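Local coordinates for GTN Reductase (Agrobacterium tumefaciens, PDB 5N6G), which probably reduces activated carbon-carbon double bonds with FMN and a nicotinamide coenzyme, as an ene-reductase of the Old Yellow Enzyme family, at residues Asn27-Ile33 against Asp67-Lys73; Ser59-Tyr65 against Trp99-Ser105; Ile122-Thr128 against Phe139-Pro145. One frame throughout, in Å; residues are numbered along the deposited sequence. Where two conformers were deposited one is given.

Contact 1. Residues Asn27-Ile33 against Asp67-Lys73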
loop_
_atom_site.group_PDB
_atom_site.type_symbol
_atom_site.label_atom_id
_atom_site.label_comp_id
_atom_site.label_asym_id
_atom_site.label_seq_id
_atom_site.Cartn_x
_atom_site.Cartn_y
_atom_site.Cartn_z
ATOM N N ASN A 27 13.265 -0.830 -3.464
ATOM C CA ASN A 27 14.493 -0.255 -2.884
ATOM C C ASN A 27 15.523 0.160 -3.934
ATOM O O ASN A 27 16.725 -0.140 -3.828
ATOM C CB ASN A 27 15.131 -1.232 -1.903
ATOM C CG ASN A 27 14.142 -1.793 -0.929
ATOM O OD1 ASN A 27 13.603 -2.875 -1.149
ATOM N ND2 ASN A 27 13.893 -1.068 0.157
ATOM N N ARG A 28 15.053 0.894 -4.932
ATOM C CA ARG A 28 15.907 1.339 -6.018
ATOM C C ARG A 28 15.868 2.853 -6.178
ATOM O O ARG A 28 16.053 3.370 -7.280
ATOM C CB ARG A 28 15.508 0.628 -7.300
ATOM C CG ARG A 28 16.098 -0.786 -7.340
ATOM C CD ARG A 28 15.445 -1.543 -8.419
ATOM N NE ARG A 28 16.053 -2.806 -8.837
ATOM C CZ ARG A 28 15.713 -4.002 -8.361
ATOM N NH1 ARG A 28 14.845 -4.113 -7.384
ATOM N NH2 ARG A 28 16.214 -5.096 -8.899
ATOM N N SER A 29 15.659 3.582 -5.075
ATOM C CA SER A 29 15.611 5.045 -5.093
ATOM C C SER A 29 16.512 5.635 -4.006
ATOM O O SER A 29 16.027 6.162 -2.999
ATOM C CB SER A 29 14.168 5.527 -4.931
ATOM O OG SER A 29 13.338 4.946 -5.928
ATOM N N PRO A 30 17.827 5.589 -4.203
ATOM C CA PRO A 30 18.745 6.192 -3.232
ATOM C C PRO A 30 18.397 7.644 -2.941
ATOM O O PRO A 30 18.023 8.419 -3.831
ATOM C CB PRO A 30 20.114 6.061 -3.912
ATOM C CG PRO A 30 19.960 4.914 -4.845
ATOM C CD PRO A 30 18.550 4.945 -5.314
ATOM N N GLY A 31 18.539 8.015 -1.672
ATOM C CA GLY A 31 18.246 9.361 -1.241
ATOM C C GLY A 31 16.779 9.667 -1.150
ATOM O O GLY A 31 16.419 10.836 -0.972
ATOM N N ALA A 32 15.920 8.656 -1.307
ATOM C CA ALA A 32 14.474 8.830 -1.217
ATOM C C ALA A 32 13.922 9.655 -2.377
ATOM O O ALA A 32 12.881 10.309 -2.237
ATOM C CB ALA A 32 14.072 9.472 0.120
ATOM N N ILE A 33 14.591 9.599 -3.530
ATOM C CA ILE A 33 14.255 10.421 -4.688
ATOM C C ILE A 33 14.092 9.491 -5.882
ATOM O O ILE A 33 15.036 8.782 -6.250
ATOM C CB ILE A 33 15.346 11.474 -4.973
ATOM C CG1 ILE A 33 15.453 12.449 -3.790
ATOM C CG2 ILE A 33 15.064 12.244 -6.260
ATOM C CD1 ILE A 33 16.732 13.289 -3.799
ATOM N N ASP A 67 16.697 3.295 0.614
ATOM C CA ASP A 67 16.570 3.513 -0.824
ATOM C C ASP A 67 15.120 3.429 -1.292
ATOM O O ASP A 67 14.846 2.974 -2.408
ATOM C CB ASP A 67 17.464 2.536 -1.608
ATOM C CG ASP A 67 18.959 2.801 -1.385
ATOM O OD1 ASP A 67 19.328 3.860 -0.851
ATOM O OD2 ASP A 67 19.773 1.929 -1.722
ATOM N N VAL A 68 14.198 3.871 -0.441
ATOM C CA VAL A 68 12.776 3.933 -0.751
ATOM C C VAL A 68 12.423 5.368 -1.120
ATOM O O VAL A 68 12.802 6.295 -0.380
ATOM C CB VAL A 68 11.937 3.471 0.448
ATOM C CG1 VAL A 68 10.482 3.821 0.291
ATOM C CG2 VAL A 68 12.120 1.982 0.662
ATOM N N PRO A 69 11.707 5.592 -2.218
ATOM C CA PRO A 69 11.370 6.964 -2.611
ATOM C C PRO A 69 10.291 7.515 -1.696
ATOM O O PRO A 69 9.355 6.812 -1.327
ATOM C CB PRO A 69 10.841 6.796 -4.039
ATOM C CG PRO A 69 10.219 5.459 -4.011
ATOM C CD PRO A 69 11.124 4.613 -3.148
ATOM N N GLY A 70 10.419 8.792 -1.335
ATOM C CA GLY A 70 9.448 9.457 -0.497
ATOM C C GLY A 70 8.689 10.578 -1.193
ATOM O O GLY A 70 8.821 10.812 -2.392
ATOM N N LEU A 71 7.873 11.285 -0.394
ATOM C CA LEU A 71 7.134 12.455 -0.850
ATOM C C LEU A 71 7.489 13.705 -0.051
ATOM O O LEU A 71 6.725 14.668 -0.053
ATOM C CB LEU A 71 5.632 12.182 -0.776
ATOM C CG LEU A 71 5.139 11.298 -1.914
ATOM C CD1 LEU A 71 3.728 10.808 -1.599
ATOM C CD2 LEU A 71 5.180 12.036 -3.237
ATOM N N TYR A 72 8.647 13.724 0.610
ATOM C CA TYR A 72 8.964 14.798 1.558
ATOM C C TYR A 72 10.179 15.630 1.158
ATOM O O TYR A 72 10.603 16.515 1.927
ATOM C CB TYR A 72 9.146 14.200 2.961
ATOM C CG TYR A 72 10.161 13.080 3.062
ATOM C CD1 TYR A 72 11.514 13.353 3.267
ATOM C CD2 TYR A 72 9.774 11.755 2.925
ATOM C CE1 TYR A 72 12.445 12.327 3.372
ATOM C CE2 TYR A 72 10.688 10.727 3.007
ATOM C CZ TYR A 72 12.016 11.004 3.225
ATOM O OH TYR A 72 12.931 9.974 3.308
ATOM N N LYS A 73 10.740 15.410 -0.020
ATOM C CA LYS A 73 11.773 16.265 -0.591
ATOM C C LYS A 73 11.267 16.859 -1.893
ATOM O O LYS A 73 10.548 16.185 -2.639
ATOM C CB LYS A 73 13.069 15.475 -0.865
ATOM C CG LYS A 73 13.733 14.871 0.354
ATOM C CD LYS A 73 14.997 14.112 -0.041
ATOM C CE LYS A 73 15.706 13.532 1.174
ATOM N NZ LYS A 73 17.022 12.955 0.802
HETATM O O HOH W 1 18.851 -0.877 -2.024
HETATM O O HOH W 2 19.407 6.160 0.322
HETATM O O HOH W 3 11.433 12.129 -0.179
#

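Contact 2. Residues Ser59-Tyr65 against Trp99-Ser105. With 8OZ (2-Phenylacrylic acid), chain C.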
loop_
_atom_site.group_PDB
_atom_site.type_symbol
_atom_site.label_atom_id
_atom_site.label_comp_id
_atom_site.label_asym_id
_atom_site.label_seq_id
_atom_site.Cartn_x
_atom_site.Cartn_y
_atom_site.Cartn_z
ATOM N N SER A 59 7.146 11.064 5.265
ATOM C CA SER A 59 8.127 11.778 6.067
ATOM C C SER A 59 9.307 10.849 6.275
ATOM O O SER A 59 9.197 9.635 6.093
ATOM C CB SER A 59 7.560 12.169 7.423
ATOM O OG SER A 59 7.247 10.976 8.130
ATOM N N GLN A 60 10.424 11.425 6.720
ATOM C CA GLN A 60 11.564 10.586 7.058
ATOM C C GLN A 60 11.232 9.689 8.251
ATOM O O GLN A 60 11.660 8.531 8.310
ATOM C CB GLN A 60 12.784 11.459 7.355
ATOM C CG GLN A 60 14.051 10.646 7.509
ATOM C CD GLN A 60 15.222 11.474 7.932
ATOM O OE1 GLN A 60 15.188 12.700 7.843
ATOM N NE2 GLN A 60 16.273 10.813 8.406
ATOM N N GLN A 61 10.451 10.201 9.201
ATOM C CA GLN A 61 10.006 9.392 10.329
ATOM C C GLN A 61 9.235 8.164 9.848
ATOM O O GLN A 61 9.318 7.095 10.462
ATOM C CB GLN A 61 9.133 10.248 11.242
ATOM C CG GLN A 61 8.655 9.611 12.524
ATOM C CD GLN A 61 7.438 10.335 13.083
ATOM O OE1 GLN A 61 6.380 10.311 12.473
ATOM N NE2 GLN A 61 7.586 10.961 14.251
ATOM N N GLY A 62 8.510 8.289 8.752
ATOM C CA GLY A 62 7.761 7.173 8.185
ATOM C C GLY A 62 8.543 6.178 7.369
ATOM O O GLY A 62 7.934 5.221 6.858
ATOM N N GLN A 63 9.848 6.396 7.188
ATOM C CA GLN A 63 10.723 5.468 6.468
ATOM C C GLN A 63 11.128 4.298 7.349
ATOM O O GLN A 63 11.550 4.491 8.490
ATOM C CB GLN A 63 12.017 6.147 6.014
ATOM C CG GLN A 63 11.851 7.088 4.856
ATOM C CD GLN A 63 11.913 6.403 3.510
ATOM O OE1 GLN A 63 11.746 5.179 3.387
ATOM N NE2 GLN A 63 12.114 7.213 2.467
ATOM N N GLY A 64 11.117 3.099 6.765
ATOM C CA GLY A 64 11.575 1.908 7.454
ATOM C C GLY A 64 12.611 1.075 6.735
ATOM O O GLY A 64 13.157 0.143 7.330
ATOM N N TYR A 65 12.889 1.397 5.459
ATOM C CA TYR A 65 13.847 0.662 4.635
ATOM C C TYR A 65 14.666 1.661 3.840
ATOM O O TYR A 65 14.199 2.752 3.506
ATOM C CB TYR A 65 13.165 -0.310 3.646
ATOM C CG TYR A 65 12.165 -1.208 4.321
ATOM C CD1 TYR A 65 10.890 -0.764 4.569
ATOM C CD2 TYR A 65 12.516 -2.460 4.786
ATOM C CE1 TYR A 65 9.972 -1.539 5.200
ATOM C CE2 TYR A 65 11.593 -3.246 5.444
ATOM C CZ TYR A 65 10.319 -2.779 5.635
ATOM O OH TYR A 65 9.380 -3.544 6.296
ATOM N N TRP A 99 2.742 6.223 2.876
ATOM C CA TRP A 99 3.182 5.203 3.812
ATOM C C TRP A 99 3.759 5.820 5.081
ATOM O O TRP A 99 4.448 6.832 5.032
ATOM C CB TRP A 99 4.242 4.386 3.130
ATOM C CG TRP A 99 4.654 3.083 3.722
ATOM C CD1 TRP A 99 4.006 2.328 4.658
ATOM C CD2 TRP A 99 5.810 2.343 3.329
ATOM N NE1 TRP A 99 4.703 1.156 4.872
ATOM C CE2 TRP A 99 5.818 1.142 4.072
ATOM C CE3 TRP A 99 6.843 2.586 2.418
ATOM C CZ2 TRP A 99 6.808 0.189 3.913
ATOM C CZ3 TRP A 99 7.824 1.656 2.263
ATOM C CH2 TRP A 99 7.817 0.468 3.015
ATOM N N HIS A 100 3.478 5.193 6.212
ATOM C CA HIS A 100 4.217 5.413 7.444
ATOM C C HIS A 100 4.422 4.047 8.070
ATOM O O HIS A 100 3.454 3.330 8.353
ATOM C CB HIS A 100 3.482 6.360 8.418
ATOM C CG HIS A 100 4.340 6.863 9.525
ATOM N ND1 HIS A 100 5.029 6.035 10.383
ATOM C CD2 HIS A 100 4.618 8.130 9.916
ATOM C CE1 HIS A 100 5.717 6.773 11.239
ATOM N NE2 HIS A 100 5.473 8.047 10.985
ATOM N N VAL A 101 5.676 3.685 8.288
ATOM C CA VAL A 101 6.002 2.349 8.783
ATOM C C VAL A 101 5.806 2.156 10.276
ATOM O O VAL A 101 5.826 1.006 10.740
ATOM C CB VAL A 101 7.461 1.962 8.504
ATOM C CG1 VAL A 101 7.697 1.947 7.012
ATOM C CG2 VAL A 101 8.436 2.901 9.201
ATOM N N GLY A 102 5.642 3.226 11.041
ATOM C CA GLY A 102 5.593 3.083 12.487
ATOM C C GLY A 102 6.803 2.365 13.040
ATOM O O GLY A 102 7.950 2.731 12.774
ATOM N N ARG A 103 6.565 1.321 13.842
ATOM C CA ARG A 103 7.659 0.655 14.537
ATOM C C ARG A 103 8.605 -0.134 13.628
ATOM O O ARG A 103 9.646 -0.594 14.114
ATOM C CB ARG A 103 7.111 -0.291 15.602
ATOM C CG ARG A 103 6.423 -1.532 15.047
ATOM C CD ARG A 103 5.847 -2.359 16.193
ATOM N NE ARG A 103 5.255 -3.608 15.711
ATOM C CZ ARG A 103 5.105 -4.698 16.453
ATOM N NH1 ARG A 103 5.468 -4.740 17.733
ATOM N NH2 ARG A 103 4.575 -5.790 15.908
ATOM N N ILE A 104 8.268 -0.315 12.354
ATOM C CA ILE A 104 9.075 -1.159 11.458
ATOM C C ILE A 104 10.114 -0.248 10.817
ATOM O O ILE A 104 10.012 0.155 9.657
ATOM C CB ILE A 104 8.207 -1.878 10.432
ATOM C CG1 ILE A 104 7.064 -2.635 11.127
ATOM C CG2 ILE A 104 9.041 -2.820 9.623
ATOM C CD1 ILE A 104 7.514 -3.728 12.104
ATOM N N SER A 105 11.144 0.085 11.593
ATOM C CA SER A 105 12.182 0.999 11.134
ATOM C C SER A 105 13.435 0.794 11.985
ATOM O O SER A 105 13.507 -0.102 12.829
ATOM C CB SER A 105 11.674 2.444 11.178
ATOM O OG SER A 105 12.570 3.378 10.574
HETATM C C4 8OZ C . 8.300 -6.044 1.089
HETATM C C5 8OZ C . 9.492 -5.495 1.504
HETATM C C6 8OZ C . 9.492 -4.295 2.179
HETATM C C7 8OZ C . 8.303 -3.631 2.424
HETATM C C8 8OZ C . 4.602 -4.122 2.615
HETATM C C 8OZ C . 5.798 -2.092 1.929
HETATM O O 8OZ C . 3.528 -3.569 2.612
HETATM C C1 8OZ C . 5.831 -3.397 2.154
HETATM C C2 8OZ C . 7.097 -4.166 1.992
HETATM C C3 8OZ C . 7.105 -5.392 1.333
HETATM O O1 8OZ C . 4.756 -5.355 3.032
HETATM O O HOH W 4 8.556 5.413 12.839
#

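Contact 3. Residues Ile122-Thr128 against Phe139-Pro145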
loop_
_atom_site.group_PDB
_atom_site.type_symbol
_atom_site.label_atom_id
_atom_site.label_comp_id
_atom_site.label_asym_id
_atom_site.label_seq_id
_atom_site.Cartn_x
_atom_site.Cartn_y
_atom_site.Cartn_z
ATOM N N ILE A 122 6.338 -1.431 21.817
ATOM C CA ILE A 122 6.541 -2.878 21.686
ATOM C C ILE A 122 7.380 -3.105 20.431
ATOM O O ILE A 122 6.922 -2.819 19.316
ATOM C CB ILE A 122 5.214 -3.641 21.594
ATOM C CG1 ILE A 122 4.337 -3.317 22.805
ATOM C CG2 ILE A 122 5.496 -5.148 21.542
ATOM C CD1 ILE A 122 2.896 -3.770 22.626
ATOM N N THR A 123 8.605 -3.592 20.621
ATOM C CA THR A 123 9.515 -3.832 19.511
ATOM C C THR A 123 9.006 -4.977 18.637
ATOM O O THR A 123 8.552 -6.008 19.143
ATOM C CB THR A 123 10.912 -4.164 20.032
ATOM O OG1 THR A 123 11.371 -3.127 20.915
ATOM C CG2 THR A 123 11.903 -4.302 18.869
ATOM N N ALA A 124 9.098 -4.792 17.324
ATOM C CA ALA A 124 8.746 -5.856 16.383
ATOM C C ALA A 124 9.904 -6.815 16.199
ATOM O O ALA A 124 11.064 -6.397 16.123
ATOM C CB ALA A 124 8.383 -5.276 15.024
ATOM N N LYS A 125 9.581 -8.112 16.115
ATOM C CA LYS A 125 10.540 -9.117 15.673
ATOM C C LYS A 125 10.487 -9.106 14.152
ATOM O O LYS A 125 9.841 -9.926 13.499
ATOM C CB LYS A 125 10.230 -10.485 16.257
ATOM C CG LYS A 125 11.347 -11.500 15.972
ATOM C CD LYS A 125 11.216 -12.736 16.856
ATOM C CE LYS A 125 12.065 -13.888 16.334
ATOM N NZ LYS A 125 11.241 -14.893 15.595
ATOM N N SER A 126 11.166 -8.113 13.580
ATOM C CA SER A 126 11.169 -7.871 12.146
ATOM C C SER A 126 12.569 -7.425 11.747
ATOM O O SER A 126 13.422 -7.145 12.593
ATOM C CB SER A 126 10.128 -6.814 11.748
ATOM O OG SER A 126 9.919 -6.800 10.348
ATOM N N LYS A 127 12.815 -7.409 10.442
ATOM C CA LYS A 127 14.113 -7.038 9.913
ATOM C C LYS A 127 13.938 -5.969 8.859
ATOM O O LYS A 127 12.906 -5.893 8.197
ATOM C CB LYS A 127 14.849 -8.245 9.306
ATOM C CG LYS A 127 15.435 -9.171 10.347
ATOM C CD LYS A 127 16.081 -10.397 9.707
ATOM C CE LYS A 127 16.726 -11.296 10.754
ATOM N NZ LYS A 127 17.790 -10.582 11.509
ATOM N N THR A 128 14.970 -5.146 8.704
ATOM C CA THR A 128 14.910 -4.090 7.716
ATOM C C THR A 128 16.237 -3.980 6.983
ATOM O O THR A 128 17.186 -4.722 7.244
ATOM C CB THR A 128 14.526 -2.739 8.327
ATOM O OG1 THR A 128 14.504 -1.792 7.268
ATOM C CG2 THR A 128 15.511 -2.269 9.404
ATOM N N PHE A 139 21.491 -5.797 6.678
ATOM C CA PHE A 139 20.234 -6.165 7.312
ATOM C C PHE A 139 20.336 -5.923 8.806
ATOM O O PHE A 139 21.393 -6.127 9.412
ATOM C CB PHE A 139 19.897 -7.633 7.057
ATOM C CG PHE A 139 18.896 -7.840 5.968
ATOM C CD1 PHE A 139 17.583 -8.152 6.270
ATOM C CD2 PHE A 139 19.266 -7.720 4.642
ATOM C CE1 PHE A 139 16.656 -8.349 5.268
ATOM C CE2 PHE A 139 18.347 -7.912 3.634
ATOM C CZ PHE A 139 17.038 -8.229 3.946
ATOM N N ALA A 140 19.230 -5.495 9.403
ATOM C CA ALA A 140 19.239 -5.182 10.816
ATOM C C ALA A 140 17.874 -5.517 11.389
ATOM O O ALA A 140 16.854 -5.474 10.687
ATOM C CB ALA A 140 19.580 -3.707 11.080
ATOM N N GLU A 141 17.882 -5.879 12.663
ATOM C CA GLU A 141 16.626 -5.982 13.391
ATOM C C GLU A 141 16.048 -4.588 13.546
ATOM O O GLU A 141 16.791 -3.614 13.725
ATOM C CB GLU A 141 16.859 -6.604 14.761
ATOM C CG GLU A 141 17.468 -8.001 14.692
ATOM C CD GLU A 141 17.822 -8.572 16.059
ATOM O OE1 GLU A 141 17.325 -8.053 17.080
ATOM O OE2 GLU A 141 18.607 -9.544 16.107
ATOM N N THR A 142 14.723 -4.492 13.491
ATOM C CA THR A 142 14.081 -3.204 13.707
ATOM C C THR A 142 14.346 -2.719 15.133
ATOM O O THR A 142 14.511 -3.500 16.070
ATOM C CB THR A 142 12.581 -3.259 13.412
ATOM O OG1 THR A 142 11.960 -4.334 14.124
ATOM C CG2 THR A 142 12.374 -3.445 11.904
ATOM N N SER A 143 14.364 -1.401 15.273
ATOM C CA SER A 143 14.755 -0.731 16.499
ATOM C C SER A 143 13.599 -0.679 17.495
ATOM O O SER A 143 12.416 -0.765 17.137
ATOM C CB SER A 143 15.211 0.697 16.173
ATOM O OG SER A 143 16.377 0.696 15.373
ATOM N N GLU A 144 13.955 -0.464 18.762
ATOM C CA GLU A 144 12.959 -0.248 19.816
ATOM C C GLU A 144 12.165 1.026 19.546
ATOM O O GLU A 144 12.777 2.105 19.455
ATOM C CB GLU A 144 13.634 -0.084 21.178
ATOM C CG GLU A 144 14.394 -1.245 21.672
ATOM C CD GLU A 144 14.917 -1.014 23.088
ATOM O OE1 GLU A 144 15.248 0.148 23.452
ATOM O OE2 GLU A 144 14.986 -2.002 23.838
ATOM N N PRO A 145 10.837 0.975 19.476
ATOM C CA PRO A 145 10.046 2.181 19.222
ATOM C C PRO A 145 9.659 2.900 20.501
ATOM O O PRO A 145 9.679 2.335 21.593
ATOM C CB PRO A 145 8.783 1.640 18.542
ATOM C CG PRO A 145 8.614 0.297 19.192
ATOM C CD PRO A 145 9.993 -0.235 19.443
HETATM O O HOH W 5 10.519 -2.486 16.002
HETATM O O HOH W 6 13.742 -6.092 16.340
#

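Contact 1. Residues Asn27-Ile33 against Asp67-Lys73
The phenol ring of Tyr72 reaches across to Ala32, whose CB lies 3.4 Å from Tyr72 OH and approaches the ring obliquely; the hydroxyl is hydrogen-bonded to Gln63 NE2. Over the centre of one ring face sits water 3, which donates to Ala32 O and accepts a weak bond from Tyr72 N. With CG between the backbone N and the carbonyl carbon (chi1 55°), the ring folds back beside Gly70, where the lack of a side chain leaves space for Tyr72 CE2. The second flat group, the Asp67 carboxylate, packs OD1 against Pro30 CA at 3.4 Å. Asp67 OD1 also accepts a hydrogen bond from water 2 at 2.6 Å, which in turn accepts from Gly31 N; OD2 is linked by water 1 to Asn27 O. An acidic side chain suits this partly exposed position, which two waters bridge to the other loop.

Three direct hydrogen bonds, two of them between backbones, join the loops. Ser29 N donates to Asp67 O at 2.9 Å, and Gly70 N to Ala32 O at 3.0 Å, the latter almost straight at 177°. The extended chain of Lys73 brings its NZ within 2.8 Å of Gly31 O. Ala32 N closes a type II beta turn on Ser29 O, with Pro30 and Gly31 at its centre; proline suits the first place, glycine the positive phi of the second. Ser29 OG lies 3.6 Å from Pro69 CD, and its polar partner is Asn38. Asn27 ND2 touches Val68 CG2 at 3.6 Å while binding Ala66 O.

Both loops follow barrel strands, 19-21 and 50-57. Pro69 and Leu71 pack on Trp80 of helix 74-89, for which Lys73 is the N-cap residue, while Val68 rests on Trp99 of strand 94-99.

Contact 2. Residues Ser59-Tyr65 against Trp99-Ser105
At the wall of the 2-phenylacrylic acid pocket, Tyr65 and Trp99 meet rim to rim, their planes only 17° apart and Tyr65 CD1 3.7 Å from Trp99 CH2. Large, flat side chains suit a site that holds a phenyl-bearing ligand: ligand atom C6 lies over one face of Tyr65, offset toward the rim, and Trp99 CZ2 is 3.2 Å from atom C, the ligand's alkene CH2 carbon. Tyr65 OH touches Ile104 CG2 and is hydrogen-bonded to Tyr183 OH.

Behind the pocket, Gly62 packs flat on His100: its CA sits 3.5 Å from the ring centroid, almost on the normal, a CH-pi contact that glycine allows. Both nitrogens fix the imidazole's rotation: NE2 donates to Gln61 OE1 at 2.9 Å and 174°, in the ring plane, while ND1 accepts from Gly102 N. Val101 N binds Gly62 O at 3.1 Å. Ser105 OG donates to a lone pair of Gln63 O at 2.6 Å. Gly64 CA lies 3.2 Å from the buried Ile104 O; glycine fits because a CB would clash there and with Val101 CG1.

Such loops after strands 50-57 and 94-99, at the C-terminal end of the barrel, are where TIM-barrel enzymes build their active sites.

Contact 3. Residues Ile122-Thr128 against Phe139-Pro145
Thr128 and Ala140 form an antiparallel hydrogen-bonded pair in the beta hairpin of strands 127-131 and 137-141. Thr128 N binds Ala140 O at 2.8 Å, and Ala140 N returns a bond to Thr128 O at 3.1 Å. Next comes the non-hydrogen-bonded pair Lys127 and Glu141, whose side chains diverge, long and charged as befits residues at the exposed surface. Phe139 turns its ring edge to Lys127 CB, with CD1 at 4.1 Å.

Beyond the regular strands the ladder goes on in looser form. Thr142 N reaches Ser126 O at 3.1 Å, after which the two chains part far enough for water to enter. Threonine suits this place because Thr142 CG2 lies 4.2 Å from Thr128 CG2, while OG1 donates to a water between the chains. A chi1 of 52° sets OG1 toward this water, water 5; Ala124 N also donates to it, and it donates a hydrogen bond to Ser143 O. Water 6 donates to both Ala124 O and Thr142 O.

Further out, the backbone of Ser143 pairs with Ser105, Lys125 N is held by Asp239, and Ala124 packs on Arg103 and Ile104. Pro145, which has no N-H to satisfy, closes the far end with CD 3.5 Å from Thr123 OG1. Its CG lies at the same distance, 3.5 Å, from Ile122 O, the carbonyl that accepts a hydrogen bond from Arg103 NH1.

Overall arrangement
Contact 2 stands between the other two, its centre about 12 Å from each, while the centres of contacts 1 and 3 are about 21 Å apart, their nearest atoms about 7 Å. Contacts 1 and 2 interlock along the chain and are tied by Gln63, whose NE2 lies 3.0 Å from Tyr72 OH and 3.1 Å from Val68 O. Contact 3 is joined to contact 2 by Arg103 NH1 and Ile122 O, 2.9 Å apart. Contact 2 lines the ligand site directly, with the Trp99 side chain about 5 Å from FMN. The Asn27 side chain of contact 1 is about 5 Å from 2-phenylacrylic acid, and the Thr128 side chain of contact 3 about 8 Å from it.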